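Local coordinates for protein ammonium transporter (Kuenenia stuttgartiensis, PDB 6EU6) that probably senses ammonium through a trimeric ammonium-transporter-type membrane domain and signals across the membrane to a histidine kinase, at residues Ile255-Thr260 with Leu302-Glu307. Residues are numbered along the deposited sequence; the frame is centred on the assembly and turned at random.
Sequences IFIYAT and LAIIAE. With LMT (dodecyl-beta-D-maltoside), chain E.
The F256 ring meets I304 at its edge: CG2 of I304 lies near the ring plane, 3.9 Å from CE2 of F256. CG1 of I305 approaches the far end of the ring obliquely, 3.9 Å from F256 CZ, and the two side chains cross at about a right angle. One face of the ring carries CG2 of T260 from the next turn of its own helix, offset toward the rim. On another side of helix 234-261, the poorly ordered Y258 ring has LMT C3 over its centre, 3.7 Å above the plane; the detergent headgroup is hydrogen-bonded to E394 OE1 of the second subunit. With CG anti to the backbone N (chi1 177°), F256 reaches across to the helix of 302-307. Beside it, CD1 of I257 touches CD1 of I304 at 3.7 Å, and the two branches of I304 thus have different partners, CG2 at the ring edge and CD1 at I257. T260 OG1 donates to F256 O over 2.7 Å, tying the threonine back onto its helix while its methyl group rests against the ring.

The axes of the two short segments approach to 11.2 Å at their closest and are inclined at 51°, and the gap is filled by the phenylalanine and isoleucine side chains. Helix 266-280 packs close by, with S268 against I257 and A272 against I304, and S268, T271 and S321 hydrogen-bond the E307 carboxylate. Between 255-260 and 302-307, the join of two helices of the ammonium transporter fold is thus wholly apolar, resting on shape and van der Waals contact rather than on directional bonds.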
loop_
_atom_site.group_PDB
_atom_site.type_symbol
_atom_site.label_atom_id
_atom_site.label_comp_id
_atom_site.label_asym_id
_atom_site.label_seq_id
_atom_site.Cartn_x
_atom_site.Cartn_y
_atom_site.Cartn_z
ATOM N N ILE A 255 -12.191 13.753 -21.872
ATOM C CA ILE A 255 -12.707 14.284 -23.123
ATOM C C ILE A 255 -14.000 15.078 -22.909
ATOM O O ILE A 255 -14.061 16.192 -23.355
ATOM C CB ILE A 255 -12.839 13.195 -24.192
ATOM C CG1 ILE A 255 -11.463 12.701 -24.566
ATOM C CG2 ILE A 255 -13.585 13.723 -25.423
ATOM C CD1 ILE A 255 -11.524 11.353 -25.191
ATOM N N PHE A 256 -14.991 14.485 -22.232
ATOM C CA PHE A 256 -16.302 15.046 -21.984
ATOM C C PHE A 256 -16.215 16.308 -21.124
ATOM O O PHE A 256 -16.958 17.265 -21.351
ATOM C CB PHE A 256 -17.176 13.997 -21.278
ATOM C CG PHE A 256 -18.562 14.479 -20.879
ATOM C CD1 PHE A 256 -19.551 14.624 -21.831
ATOM C CD2 PHE A 256 -18.876 14.748 -19.547
ATOM C CE1 PHE A 256 -20.838 15.032 -21.469
ATOM C CE2 PHE A 256 -20.151 15.193 -19.181
ATOM C CZ PHE A 256 -21.137 15.327 -20.152
ATOM N N ILE A 257 -15.364 16.284 -20.091
ATOM C CA ILE A 257 -15.228 17.416 -19.224
ATOM C C ILE A 257 -14.574 18.606 -19.962
ATOM O O ILE A 257 -14.994 19.740 -19.697
ATOM C CB ILE A 257 -14.441 17.127 -17.930
ATOM C CG1 ILE A 257 -15.189 16.125 -17.029
ATOM C CG2 ILE A 257 -14.241 18.399 -17.131
ATOM C CD1 ILE A 257 -14.277 15.458 -15.967
ATOM N N TYR A 258 -13.558 18.367 -20.825
ATOM C CA TYR A 258 -12.891 19.421 -21.644
ATOM C C TYR A 258 -13.916 20.000 -22.607
ATOM O O TYR A 258 -14.177 21.204 -22.612
ATOM C CB TYR A 258 -11.664 18.888 -22.432
ATOM C CG TYR A 258 -10.768 19.984 -23.037
ATOM C CD1 TYR A 258 -10.147 20.934 -22.228
ATOM C CD2 TYR A 258 -10.549 20.066 -24.423
ATOM C CE1 TYR A 258 -9.341 21.938 -22.774
ATOM C CE2 TYR A 258 -9.750 21.066 -24.974
ATOM C CZ TYR A 258 -9.149 21.997 -24.136
ATOM O OH TYR A 258 -8.355 22.991 -24.642
ATOM N N ALA A 259 -14.551 19.124 -23.366
ATOM C CA ALA A 259 -15.524 19.566 -24.351
ATOM C C ALA A 259 -16.660 20.462 -23.737
ATOM O O ALA A 259 -17.104 21.385 -24.380
ATOM C CB ALA A 259 -16.098 18.362 -25.081
ATOM N N THR A 260 -17.097 20.190 -22.501
ATOM C CA THR A 260 -18.292 20.793 -21.914
ATOM C C THR A 260 -18.009 21.873 -20.870
ATOM O O THR A 260 -18.874 22.648 -20.490
ATOM C CB THR A 260 -19.150 19.729 -21.228
ATOM O OG1 THR A 260 -18.403 19.147 -20.160
ATOM C CG2 THR A 260 -19.589 18.647 -22.244
ATOM N N LEU A 302 -21.771 9.038 -17.784
ATOM C CA LEU A 302 -23.062 9.042 -17.112
ATOM C C LEU A 302 -22.904 9.409 -15.639
ATOM O O LEU A 302 -23.815 10.030 -15.012
ATOM C CB LEU A 302 -23.770 7.714 -17.217
ATOM C CG LEU A 302 -24.222 7.311 -18.627
ATOM C CD1 LEU A 302 -24.923 5.968 -18.605
ATOM C CD2 LEU A 302 -25.206 8.343 -19.081
ATOM N N ALA A 303 -21.768 9.034 -15.054
ATOM C CA ALA A 303 -21.580 9.312 -13.624
ATOM C C ALA A 303 -21.383 10.817 -13.367
ATOM O O ALA A 303 -21.849 11.356 -12.365
ATOM C CB ALA A 303 -20.419 8.517 -13.069
ATOM N N ILE A 304 -20.708 11.494 -14.296
ATOM C CA ILE A 304 -20.482 12.910 -14.196
ATOM C C ILE A 304 -21.827 13.652 -14.412
ATOM O O ILE A 304 -22.061 14.638 -13.713
ATOM C CB ILE A 304 -19.456 13.377 -15.245
ATOM C CG1 ILE A 304 -18.067 12.863 -14.848
ATOM C CG2 ILE A 304 -19.429 14.897 -15.371
ATOM C CD1 ILE A 304 -17.057 13.071 -15.969
ATOM N N ILE A 305 -22.676 13.139 -15.322
ATOM C CA ILE A 305 -23.965 13.768 -15.554
ATOM C C ILE A 305 -24.758 13.632 -14.266
ATOM O O ILE A 305 -25.370 14.589 -13.755
ATOM C CB ILE A 305 -24.672 13.141 -16.746
ATOM C CG1 ILE A 305 -23.934 13.584 -18.026
ATOM C CG2 ILE A 305 -26.171 13.542 -16.782
ATOM C CD1 ILE A 305 -24.247 12.755 -19.250
ATOM N N ALA A 306 -24.776 12.418 -13.740
ATOM C CA ALA A 306 -25.431 12.153 -12.487
ATOM C C ALA A 306 -24.954 12.972 -11.329
ATOM O O ALA A 306 -25.768 13.483 -10.530
ATOM C CB ALA A 306 -25.412 10.690 -12.154
ATOM N N GLU A 307 -23.646 13.141 -11.217
ATOM C CA GLU A 307 -23.114 13.912 -10.122
ATOM C C GLU A 307 -23.672 15.359 -10.142
ATOM O O GLU A 307 -24.082 15.884 -9.102
ATOM C CB GLU A 307 -21.606 13.959 -10.267
ATOM C CG GLU A 307 -20.879 14.908 -9.386
ATOM C CD GLU A 307 -19.365 14.981 -9.728
ATOM O OE1 GLU A 307 -18.936 15.321 -10.860
ATOM O OE2 GLU A 307 -18.571 14.649 -8.842
HETATM C C1B LMT E . -0.167 26.047 -21.202
HETATM C C2B LMT E . -0.395 27.438 -20.525
HETATM C C3B LMT E . -0.747 28.483 -21.576
HETATM C C4B LMT E . 0.417 28.499 -22.524
HETATM C C5B LMT E . 0.571 27.179 -23.233
HETATM C C6B LMT E . 1.692 27.311 -24.277
HETATM O O1B LMT E . -1.370 25.613 -21.826
HETATM O O2B LMT E . -1.487 27.418 -19.595
HETATM O O3B LMT E . -0.902 29.820 -21.083
HETATM O "O4'" LMT E . 0.235 29.541 -23.491
HETATM O O5B LMT E . 0.805 26.136 -22.245
HETATM O O6B LMT E . 2.738 28.283 -23.916
HETATM C "C1'" LMT E . -4.272 22.707 -21.706
HETATM C "C2'" LMT E . -3.728 23.267 -20.448
HETATM C "C3'" LMT E . -3.024 24.529 -20.664
HETATM C "C4'" LMT E . -1.883 24.318 -21.552
HETATM C "C5'" LMT E . -2.374 23.590 -22.827
HETATM C "C6'" LMT E . -1.194 23.210 -23.695
HETATM O "O1'" LMT E . -4.974 21.516 -21.428
HETATM O "O2'" LMT E . -4.779 23.598 -19.584
HETATM O "O3'" LMT E . -2.495 25.060 -19.464
HETATM O "O5'" LMT E . -3.163 22.443 -22.546
HETATM O "O6'" LMT E . -0.107 22.561 -23.007
HETATM C C1 LMT E . -5.549 20.924 -22.624
HETATM C C2 LMT E . -6.463 19.749 -22.244
HETATM C C3 LMT E . -6.939 18.926 -23.438
HETATM C C4 LMT E . -7.866 17.754 -23.030
HETATM C C5 LMT E . -7.243 16.369 -23.246
HETATM C C6 LMT E . -8.127 15.279 -23.847
HETATM C C7 LMT E . -7.508 13.893 -23.575
HETATM C C8 LMT E . -7.299 13.021 -24.808
HETATM C C9 LMT E . -6.659 11.637 -24.519
HETATM C C10 LMT E . -6.799 10.608 -25.700
HETATM C C11 LMT E . -5.590 9.669 -26.031
HETATM C C12 LMT E . -5.735 8.158 -25.759
#